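Local coordinates for imelysin-like protein (Psychrobacter arcticus, PDB 3PF0) that is of unknown function but belongs to the imelysin-like (peptidase M75) family and has been regarded as a putative metalloendopeptidase, at residues A270-K275 with A313-M318; K205-Q208 with L214-I217; G141-L146 with C186-S191. All coordinates share one frame; numbering follows the deposited sequence.

The three contacts are spread widely through an all-helical chain, and all six segments belong to its imelysin-like region. Along the sequence contact 3 closes first, contact 2 follows and contact 1 comes last. Contacts 2 and 3 both use the long helix 183-214, with centres about 33 Å apart: contact 3 joins it near its start to helix 138-149, and contact 2 packs its last turns. Contact 1 joins helices 268-283 and 298-316; its centre lies about 30 Å from each of the others, on the opposite side of the chain's centre from contact 2. In all three, side chains meet without hydrogen bonds between the segments, and an aromatic ring is the centre of contacts 2 and 3.

Contact 1. Residues A270-K275 with A313-M318; sequences AIINAK and ALLAQM
Leu315, the residue that reaches across to Ile272 and Asn273, receives a backbone hydrogen bond on its carbonyl oxygen: Met318 N to Leu315 O, 3.1 Å. This bond spans only three residues, joining Leu315 to the chain that follows it, whereas the contact between the segments is made entirely without hydrogen bonds.

Leu315 bridges the gap with its two methyl groups. Its CG stands anti to the backbone N (chi1 -165°), which extends the side chain toward helix 268-283. Both methyls, CD1 and CD2, pinch Ile272 CG2, each 3.8 Å from it, and the two side chains meet at about a right angle. CD2 in addition presses on the backbone of the facing helix, 3.5 Å from Asn273 N, and touches Asn273 CA and CB as well. A forked aliphatic residue suits this place because its two branches can straddle the beta-branch of isoleucine while one of them also rests on the neighbouring backbone.

Ile272 is divided in its use. CG2 serves Leu315, but the longer branch leads away, and the side chain also packs on Met241 and Ile246 of helix 225-250. Asn273 contributes mainly its aliphatic CB, as befits a partly exposed polar residue bordering a buried patch. Leu315 is backed in turn by Leu333 of helix 327-351, and Arg269 NH1 binds Met318 O beside the contact. The whole is a helix-to-helix apolar contact of the all-alpha imelysin-like fold, with a leucine seated against the backbone of its neighbour.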
ATOM      1  N   ALA A 270       0.191  11.921   1.738  1.00 36.81           N
ATOM      2  CA  ALA A 270       0.539  10.968   2.792  1.00 36.52           C
ATOM      3  C   ALA A 270       0.599   9.520   2.272  1.00 39.47           C
ATOM      4  O   ALA A 270       1.450   8.757   2.725  1.00 37.50           O
ATOM      5  CB  ALA A 270      -0.455  11.066   3.940  1.00 36.91           C
ATOM      6  N   ILE A 271      -0.287   9.149   1.320  1.00 37.20           N
ATOM      7  CA  ILE A 271      -0.313   7.799   0.742  1.00 36.57           C
ATOM      8  C   ILE A 271       0.908   7.599  -0.180  1.00 41.05           C
ATOM      9  O   ILE A 271       1.596   6.590  -0.044  1.00 40.77           O
ATOM     10  CB  ILE A 271      -1.663   7.486   0.021  1.00 39.03           C
ATOM     11  CG1 ILE A 271      -2.887   7.755   0.944  1.00 38.58           C
ATOM     12  CG2 ILE A 271      -1.692   6.048  -0.523  1.00 38.85           C
ATOM     13  CD1 ILE A 271      -2.859   7.023   2.371  1.00 41.41           C
ATOM     14  N   ILE A 272       1.201   8.573  -1.071  1.00 37.87           N
ATOM     15  CA  ILE A 272       2.339   8.498  -2.002  1.00 37.55           C
ATOM     16  C   ILE A 272       3.672   8.467  -1.214  1.00 40.73           C
ATOM     17  O   ILE A 272       4.559   7.691  -1.556  1.00 40.53           O
ATOM     18  CB  ILE A 272       2.287   9.636  -3.067  1.00 40.44           C
ATOM     19  CG1 ILE A 272       0.960   9.594  -3.888  1.00 40.43           C
ATOM     20  CG2 ILE A 272       3.513   9.625  -4.000  1.00 41.45           C
ATOM     21  CD1 ILE A 272       0.572   8.234  -4.597  1.00 45.46           C
ATOM     22  N   ASN A 273       3.777   9.276  -0.143  1.00 36.90           N
ATOM     23  CA  ASN A 273       4.937   9.361   0.743  1.00 36.49           C
ATOM     24  C   ASN A 273       5.205   8.018   1.444  1.00 38.46           C
ATOM     25  O   ASN A 273       6.353   7.566   1.470  1.00 39.40           O
ATOM     26  CB  ASN A 273       4.711  10.469   1.771  1.00 40.87           C
ATOM     27  CG  ASN A 273       5.924  10.866   2.560  1.00 67.60           C
ATOM     28  OD1 ASN A 273       6.935  11.329   2.017  1.00 65.34           O
ATOM     29  ND2 ASN A 273       5.817  10.750   3.872  1.00 57.52           N
ATOM     30  N   ALA A 274       4.157   7.367   1.975  1.00 32.12           N
ATOM     31  CA  ALA A 274       4.282   6.068   2.647  1.00 31.48           C
ATOM     32  C   ALA A 274       4.826   5.010   1.677  1.00 36.19           C
ATOM     33  O   ALA A 274       5.723   4.253   2.045  1.00 36.61           O
ATOM     34  CB  ALA A 274       2.934   5.631   3.209  1.00 31.45           C
ATOM     35  N   LYS A 275       4.340   5.017   0.415  1.00 32.78           N
ATOM     36  CA  LYS A 275       4.792   4.085  -0.617  1.00 32.72           C
ATOM     37  C   LYS A 275       6.241   4.371  -1.001  1.00 38.16           C
ATOM     38  O   LYS A 275       7.031   3.430  -1.093  1.00 38.32           O
ATOM     39  CB  LYS A 275       3.879   4.134  -1.853  1.00 35.13           C
ATOM     40  CG  LYS A 275       2.481   3.607  -1.570  1.00 42.62           C
ATOM     41  CD  LYS A 275       1.666   3.422  -2.835  1.00 41.10           C
ATOM     42  CE  LYS A 275       0.436   2.622  -2.513  1.00 38.69           C
ATOM     43  NZ  LYS A 275       0.069   1.719  -3.625  1.00 42.35           N
ATOM     44  N   ALA A 313      11.716  14.745  -1.797  1.00 45.93           N
ATOM     45  CA  ALA A 313      11.898  16.187  -1.615  1.00 46.39           C
ATOM     46  C   ALA A 313      10.869  16.981  -2.438  1.00 50.74           C
ATOM     47  O   ALA A 313      10.350  17.988  -1.957  1.00 51.25           O
ATOM     48  CB  ALA A 313      13.317  16.591  -1.992  1.00 48.42           C
ATOM     49  N   LEU A 314      10.547  16.510  -3.658  1.00 46.72           N
ATOM     50  CA  LEU A 314       9.548  17.158  -4.511  1.00 46.22           C
ATOM     51  C   LEU A 314       8.137  16.993  -3.922  1.00 46.62           C
ATOM     52  O   LEU A 314       7.363  17.945  -3.909  1.00 45.43           O
ATOM     53  CB  LEU A 314       9.610  16.588  -5.940  1.00 46.75           C
ATOM     54  CG  LEU A 314       8.690  17.214  -6.991  1.00 51.64           C
ATOM     55  CD1 LEU A 314       9.166  18.605  -7.400  1.00 52.90           C
ATOM     56  CD2 LEU A 314       8.600  16.329  -8.200  1.00 53.66           C
ATOM     57  N   LEU A 315       7.825  15.795  -3.402  1.00 42.28           N
ATOM     58  CA  LEU A 315       6.527  15.499  -2.815  1.00 40.40           C
ATOM     59  C   LEU A 315       6.278  16.337  -1.552  1.00 45.75           C
ATOM     60  O   LEU A 315       5.158  16.811  -1.361  1.00 44.49           O
ATOM     61  CB  LEU A 315       6.435  14.004  -2.510  1.00 39.11           C
ATOM     62  CG  LEU A 315       5.056  13.418  -2.213  1.00 42.20           C
ATOM     63  CD1 LEU A 315       4.191  13.351  -3.467  1.00 42.25           C
ATOM     64  CD2 LEU A 315       5.199  12.046  -1.663  1.00 43.19           C
ATOM     65  N   ALA A 316       7.333  16.573  -0.741  1.00 44.71           N
ATOM     66  CA  ALA A 316       7.279  17.331   0.515  1.00 45.48           C
ATOM     67  C   ALA A 316       6.881  18.809   0.330  1.00 50.10           C
ATOM     68  O   ALA A 316       6.345  19.408   1.267  1.00 50.26           O
ATOM     69  CB  ALA A 316       8.625  17.253   1.229  1.00 46.95           C
ATOM     70  N   GLN A 317       7.146  19.396  -0.849  1.00 46.80           N
ATOM     71  CA  GLN A 317       6.816  20.805  -1.102  1.00 47.40           C
ATOM     72  C   GLN A 317       5.455  20.949  -1.831  1.00 49.27           C
ATOM     73  O   GLN A 317       5.022  22.066  -2.123  1.00 49.81           O
ATOM     74  CB  GLN A 317       7.962  21.535  -1.841  1.00 50.79           C
ATOM     75  CG  GLN A 317       8.330  21.028  -3.247  1.00 74.97           C
ATOM     76  CD  GLN A 317       9.644  21.597  -3.774  1.00 98.56           C
ATOM     77  OE1 GLN A 317      10.454  20.890  -4.387  1.00 94.12           O
ATOM     78  NE2 GLN A 317       9.896  22.885  -3.557  1.00 91.94           N
HETATM   79  N   MSE A 318       4.752  19.819  -2.043  1.00 43.29           N
HETATM   80  CA  MSE A 318       3.427  19.783  -2.678  1.00 41.07           C
HETATM   81  C   MSE A 318       2.314  19.816  -1.593  1.00 45.14           C
HETATM   82  O   MSE A 318       2.623  19.541  -0.433  1.00 43.98           O
HETATM   83  CB  MSE A 318       3.300  18.531  -3.561  1.00 41.09           C
HETATM   84  CG  MSE A 318       4.159  18.590  -4.810  1.00 46.63           C
HETATM   85 SE   MSE A 318       4.066  16.959  -5.891  0.75 50.93          SE
HETATM   86  CE  MSE A 318       2.357  17.203  -6.782  1.00 47.38           C
TER

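Contact 2. Residues K205-Q208 with L214-I217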
ATOM      1  N   LYS A 205      -0.501 -14.050   9.636  1.00 37.53           N
ATOM      2  CA  LYS A 205      -0.342 -15.436  10.115  1.00 38.59           C
ATOM      3  C   LYS A 205       0.091 -16.380   8.988  1.00 42.36           C
ATOM      4  O   LYS A 205       0.896 -17.279   9.225  1.00 42.78           O
ATOM      5  CB  LYS A 205      -1.635 -15.965  10.758  1.00 42.14           C
ATOM      6  CG  LYS A 205      -1.853 -15.496  12.193  1.00 62.77           C
ATOM      7  CD  LYS A 205      -2.910 -16.342  12.900  1.00 74.01           C
ATOM      8  N   ASN A 206      -0.432 -16.150   7.766  1.00 37.91           N
ATOM      9  CA  ASN A 206      -0.145 -16.923   6.555  1.00 38.19           C
ATOM     10  C   ASN A 206       1.321 -16.755   6.123  1.00 40.72           C
ATOM     11  O   ASN A 206       1.973 -17.747   5.800  1.00 40.97           O
ATOM     12  CB  ASN A 206      -1.095 -16.483   5.428  1.00 37.68           C
ATOM     13  CG  ASN A 206      -1.310 -17.494   4.324  1.00 56.28           C
ATOM     14  OD1 ASN A 206      -0.397 -18.188   3.886  1.00 46.28           O
ATOM     15  ND2 ASN A 206      -2.507 -17.497   3.754  1.00 52.72           N
ATOM     16  N   TRP A 207       1.826 -15.506   6.109  1.00 36.31           N
ATOM     17  CA  TRP A 207       3.214 -15.193   5.776  1.00 35.90           C
ATOM     18  C   TRP A 207       4.171 -15.792   6.819  1.00 39.49           C
ATOM     19  O   TRP A 207       5.207 -16.323   6.426  1.00 39.45           O
ATOM     20  CB  TRP A 207       3.417 -13.675   5.662  1.00 34.01           C
ATOM     21  CG  TRP A 207       3.337 -13.197   4.243  1.00 34.71           C
ATOM     22  CD1 TRP A 207       2.249 -12.655   3.622  1.00 36.71           C
ATOM     23  CD2 TRP A 207       4.334 -13.372   3.226  1.00 35.26           C
ATOM     24  NE1 TRP A 207       2.519 -12.448   2.290  1.00 36.14           N
ATOM     25  CE2 TRP A 207       3.800 -12.862   2.023  1.00 38.64           C
ATOM     26  CE3 TRP A 207       5.642 -13.894   3.219  1.00 37.57           C
ATOM     27  CZ2 TRP A 207       4.540 -12.819   0.833  1.00 38.73           C
ATOM     28  CZ3 TRP A 207       6.364 -13.875   2.035  1.00 39.61           C
ATOM     29  CH2 TRP A 207       5.817 -13.335   0.861  1.00 39.76           C
ATOM     30  N   GLN A 208       3.812 -15.723   8.132  1.00 36.04           N
ATOM     31  CA  GLN A 208       4.624 -16.273   9.227  0.50 37.07           C
ATOM     32  C   GLN A 208       4.758 -17.785   9.089  1.00 43.07           C
ATOM     33  O   GLN A 208       5.820 -18.339   9.372  1.00 44.28           O
ATOM     34  CB  GLN A 208       4.028 -15.919  10.601  0.50 38.05           C
ATOM     35  CG  GLN A 208       4.339 -14.487  11.038  0.50 48.42           C
ATOM     36  CD  GLN A 208       3.577 -14.016  12.255  0.50 56.32           C
ATOM     37  OE1 GLN A 208       2.465 -14.471  12.563  0.50 49.98           O
ATOM     38  NE2 GLN A 208       4.138 -13.034  12.941  0.50 42.65           N
ATOM     39  N   LEU A 214       6.305 -19.295  -0.135  1.00 41.03           N
ATOM     40  CA  LEU A 214       5.855 -18.090  -0.853  1.00 39.92           C
ATOM     41  C   LEU A 214       6.994 -17.362  -1.590  1.00 46.13           C
ATOM     42  O   LEU A 214       6.762 -16.860  -2.693  1.00 46.13           O
ATOM     43  CB  LEU A 214       5.134 -17.103   0.082  1.00 38.02           C
ATOM     44  CG  LEU A 214       3.761 -17.541   0.576  1.00 40.90           C
ATOM     45  CD1 LEU A 214       3.384 -16.816   1.843  1.00 38.97           C
ATOM     46  CD2 LEU A 214       2.697 -17.425  -0.522  1.00 42.13           C
ATOM     47  N   LEU A 215       8.212 -17.328  -1.003  1.00 43.71           N
ATOM     48  CA  LEU A 215       9.360 -16.653  -1.618  1.00 44.32           C
ATOM     49  C   LEU A 215      10.402 -17.637  -2.191  1.00 49.72           C
ATOM     50  O   LEU A 215      11.514 -17.213  -2.512  1.00 50.23           O
ATOM     51  CB  LEU A 215      10.033 -15.702  -0.607  1.00 43.88           C
ATOM     52  CG  LEU A 215       9.326 -14.373  -0.313  1.00 47.40           C
ATOM     53  CD1 LEU A 215      10.027 -13.640   0.819  1.00 47.28           C
ATOM     54  CD2 LEU A 215       9.266 -13.467  -1.556  1.00 48.91           C
ATOM     55  N   ALA A 216      10.034 -18.938  -2.348  1.00 46.48           N
ATOM     56  CA  ALA A 216      10.888 -20.032  -2.858  1.00 47.36           C
ATOM     57  C   ALA A 216      12.311 -19.947  -2.250  1.00 50.49           C
ATOM     58  O   ALA A 216      13.323 -20.034  -2.953  1.00 50.76           O
ATOM     59  CB  ALA A 216      10.935 -20.003  -4.382  1.00 48.67           C
ATOM     60  N   ILE A 217      12.355 -19.735  -0.922  1.00 46.04           N
ATOM     61  CA  ILE A 217      13.560 -19.538  -0.118  1.00 45.95           C
ATOM     62  C   ILE A 217      14.454 -20.798  -0.128  1.00 51.61           C
ATOM     63  O   ILE A 217      15.676 -20.644  -0.161  1.00 52.07           O
ATOM     64  CB  ILE A 217      13.151 -19.079   1.314  1.00 47.24           C
ATOM     65  CG1 ILE A 217      12.598 -17.637   1.261  1.00 45.84           C
ATOM     66  CG2 ILE A 217      14.294 -19.194   2.336  1.00 47.76           C
ATOM     67  CD1 ILE A 217      11.843 -17.128   2.497  1.00 49.60           C
TER
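Trp207 turns its indole to meet Leu214 through a first torsion of -97°, well away from a staggered value, while chi2 of 97° sets the ring roughly perpendicular to the plane of its CA, CB and CG atoms. Leu214 replies with CG anti to its carbonyl carbon, reaching back along the chain, and this carries CD1 over one face of the indole.

There the methyl of Leu214 stands 3.9 Å from the centroid of the six-membered ring of Trp207 and only 12° off its normal, a well-centred CH-pi contact. CD1 is 3.8 Å from Trp207 CD2, and Leu214 CB adds to the cover at 3.9 Å from Trp207 CH2. Leu215 approaches differently: its CG lies at the ring edge, near the plane, 3.8 Å from Trp207 CZ3. Two successive leucines thus serve a face and an edge of one large aromatic group, whose breadth lets it span both.

Leu214 comes at the close of helix 183-214. Leu215 leaves helical geometry, and Ala216 is the C-prime residue of a Schellman motif that ends the helix; here an alanine takes the positive phi for which glycine is the common residue. Nearby, Pro119 touches Asn206, Trp207 and Leu214, and the Trp207 ring also meets Tyr67 of helix 48-84. Asn206 OD1 is hydrogen-bonded to Asn210 ND2 while lying at the margin of Leu214. With no hydrogen bond between the segments, the contact probably rests on dispersion with a small CH-pi contribution.

Contact 3. Residues G141-L146 with C186-S191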
ATOM      1  N   GLY A 141     -21.647   5.481  -3.134  1.00 53.08           N
ATOM      2  CA  GLY A 141     -23.062   5.120  -3.088  1.00 53.40           C
ATOM      3  C   GLY A 141     -23.396   3.850  -2.334  1.00 55.26           C
ATOM      4  O   GLY A 141     -24.424   3.785  -1.646  1.00 55.59           O
ATOM      5  N   GLY A 142     -22.521   2.854  -2.449  1.00 48.53           N
ATOM      6  CA  GLY A 142     -22.700   1.565  -1.803  1.00 47.23           C
ATOM      7  C   GLY A 142     -22.636   1.582  -0.289  1.00 49.01           C
ATOM      8  O   GLY A 142     -23.399   0.863   0.363  1.00 49.46           O
ATOM      9  N   VAL A 143     -21.710   2.378   0.284  1.00 42.82           N
ATOM     10  CA  VAL A 143     -21.511   2.439   1.733  1.00 40.44           C
ATOM     11  C   VAL A 143     -22.782   2.990   2.395  1.00 42.71           C
ATOM     12  O   VAL A 143     -23.326   2.319   3.273  1.00 41.62           O
ATOM     13  CB  VAL A 143     -20.217   3.205   2.127  1.00 42.38           C
ATOM     14  CG1 VAL A 143     -20.160   3.495   3.624  1.00 41.64           C
ATOM     15  CG2 VAL A 143     -18.979   2.429   1.693  1.00 41.09           C
ATOM     16  N   ALA A 144     -23.298   4.148   1.927  1.00 39.85           N
ATOM     17  CA  ALA A 144     -24.513   4.760   2.476  1.00 40.33           C
ATOM     18  C   ALA A 144     -25.735   3.828   2.362  1.00 42.85           C
ATOM     19  O   ALA A 144     -26.469   3.675   3.348  1.00 42.48           O
ATOM     20  CB  ALA A 144     -24.792   6.092   1.790  1.00 41.83           C
ATOM     21  N   ASP A 145     -25.919   3.161   1.188  1.00 38.75           N
ATOM     22  CA  ASP A 145     -27.013   2.205   0.977  1.00 38.94           C
ATOM     23  C   ASP A 145     -26.940   1.082   1.990  1.00 42.36           C
ATOM     24  O   ASP A 145     -27.971   0.705   2.547  1.00 43.93           O
ATOM     25  CB  ASP A 145     -26.983   1.592  -0.441  1.00 41.21           C
ATOM     26  CG  ASP A 145     -27.341   2.492  -1.610  1.00 54.21           C
ATOM     27  OD1 ASP A 145     -28.097   3.475  -1.401  1.00 56.32           O
ATOM     28  OD2 ASP A 145     -26.912   2.181  -2.749  1.00 58.57           O
ATOM     29  N   LEU A 146     -25.717   0.553   2.235  1.00 36.71           N
ATOM     30  CA  LEU A 146     -25.477  -0.547   3.164  1.00 36.50           C
ATOM     31  C   LEU A 146     -25.819  -0.150   4.609  1.00 42.11           C
ATOM     32  O   LEU A 146     -26.441  -0.946   5.308  1.00 42.93           O
ATOM     33  CB  LEU A 146     -24.016  -1.043   3.062  1.00 34.98           C
ATOM     34  CG  LEU A 146     -23.654  -2.276   3.899  1.00 38.80           C
ATOM     35  CD1 LEU A 146     -24.117  -3.546   3.245  1.00 39.13           C
ATOM     36  CD2 LEU A 146     -22.182  -2.347   4.155  1.00 40.07           C
ATOM     37  N   CYS A 186     -21.788   4.536  13.250  1.00 37.72           N
ATOM     38  CA  CYS A 186     -20.894   4.047  14.297  1.00 38.16           C
ATOM     39  C   CYS A 186     -20.731   2.530  14.221  1.00 40.20           C
ATOM     40  O   CYS A 186     -19.605   2.031  14.302  1.00 38.60           O
ATOM     41  CB  CYS A 186     -21.410   4.474  15.660  1.00 40.01           C
ATOM     42  SG  CYS A 186     -20.423   5.772  16.424  1.00 44.19           S
ATOM     43  N   ALA A 187     -21.858   1.808  14.020  1.00 36.68           N
ATOM     44  CA  ALA A 187     -21.894   0.353  13.896  1.00 35.31           C
ATOM     45  C   ALA A 187     -21.117  -0.088  12.664  1.00 35.21           C
ATOM     46  O   ALA A 187     -20.460  -1.127  12.714  1.00 34.41           O
ATOM     47  CB  ALA A 187     -23.336  -0.150  13.828  1.00 36.64           C
ATOM     48  N   TYR A 188     -21.171   0.707  11.576  1.00 29.85           N
ATOM     49  CA  TYR A 188     -20.453   0.407  10.340  1.00 28.23           C
ATOM     50  C   TYR A 188     -18.939   0.535  10.533  1.00 30.89           C
ATOM     51  O   TYR A 188     -18.203  -0.308  10.041  1.00 31.32           O
ATOM     52  CB  TYR A 188     -20.913   1.313   9.156  1.00 28.98           C
ATOM     53  CG  TYR A 188     -20.036   1.132   7.930  1.00 29.57           C
ATOM     54  CD1 TYR A 188     -20.300   0.128   7.002  1.00 30.30           C
ATOM     55  CD2 TYR A 188     -18.872   1.887   7.762  1.00 29.74           C
ATOM     56  CE1 TYR A 188     -19.445  -0.105   5.926  1.00 29.81           C
ATOM     57  CE2 TYR A 188     -18.009   1.661   6.691  1.00 29.56           C
ATOM     58  CZ  TYR A 188     -18.307   0.672   5.769  1.00 35.29           C
ATOM     59  OH  TYR A 188     -17.450   0.443   4.724  1.00 32.48           O
ATOM     60  N   VAL A 189     -18.477   1.620  11.174  1.00 27.79           N
ATOM     61  CA  VAL A 189     -17.052   1.915  11.363  1.00 27.11           C
ATOM     62  C   VAL A 189     -16.424   0.817  12.223  1.00 31.30           C
ATOM     63  O   VAL A 189     -15.322   0.357  11.908  1.00 30.18           O
ATOM     64  CB  VAL A 189     -16.831   3.355  11.927  1.00 30.54           C
ATOM     65  CG1 VAL A 189     -15.391   3.575  12.403  1.00 29.19           C
ATOM     66  CG2 VAL A 189     -17.230   4.412  10.884  1.00 29.79           C
HETATM   67  N   MSE A 190     -17.154   0.353  13.252  1.00 28.78           N
HETATM   68  CA  MSE A 190     -16.713  -0.737  14.122  1.00 29.51           C
HETATM   69  C   MSE A 190     -16.678  -2.054  13.360  1.00 34.84           C
HETATM   70  O   MSE A 190     -15.687  -2.783  13.462  1.00 34.30           O
HETATM   71  CB  MSE A 190     -17.624  -0.860  15.343  1.00 32.68           C
HETATM   72  CG  MSE A 190     -17.413   0.244  16.374  1.00 39.72           C
HETATM   73 SE   MSE A 190     -18.789   0.157  17.742  0.75 49.41          SE
HETATM   74  CE  MSE A 190     -18.284  -1.546  18.595  1.00 46.20           C
ATOM     75  N   SER A 191     -17.734  -2.338  12.559  1.00 31.99           N
ATOM     76  CA  SER A 191     -17.829  -3.569  11.751  1.00 31.58           C
ATOM     77  C   SER A 191     -16.751  -3.630  10.675  1.00 34.58           C
ATOM     78  O   SER A 191     -16.105  -4.664  10.535  1.00 33.50           O
ATOM     79  CB  SER A 191     -19.198  -3.681  11.086  1.00 34.55           C
ATOM     80  OG  SER A 191     -20.199  -3.869  12.068  1.00 45.30           O
TER
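Tyr188 lies between helices 183-214 and 138-149, and both Val143 and Leu146 touch its ring. Its CG is anti to the backbone N (chi1 172°), sending the phenol out from its own helix toward the other. Val143 comes over one face of the ring: CG1 is 4.3 Å from the centroid of the Tyr188 ring, 20° off the normal, in a CH-pi contact displaced toward the rim. Its nearest ring atom is Tyr188 CZ, at 4.0 Å. The second branch, CG2, reaches the hydroxyl end instead, 3.9 Å from Tyr188 OH. This division follows from the rotamer of Val143, in which CG1 points anti to the backbone N and CG2 anti to the carbonyl carbon, so that one methyl is placed over the ring and the other by the hydroxyl. Because valine branches at CB, its two methyls can follow the phenol from carbon to oxygen without a long side chain.

Leu146, one helical turn further on, meets the edge of the ring. Its CG also leaves opposite the backbone N, and the turn at chi2 (79°) then swings CD2 to the ring edge, 4.0 Å from Tyr188 CE1; the side chains meet at about a right angle. Valine and leucine three positions apart on one helix thus grasp a single aromatic group of another, an apolar helix-helix contact within the all-alpha imelysin-like fold. The phenol is buried, with Ala174 of helix 167-176 and Leu153 also touching the tyrosine side chain, yet its polar end is provided for: Tyr188 OH is hydrogen-bonded to Val165 O.

At the start of the segment Cys186 is linked by a disulfide to Cys85, tying this helix covalently to the chain just beyond helix 48-84.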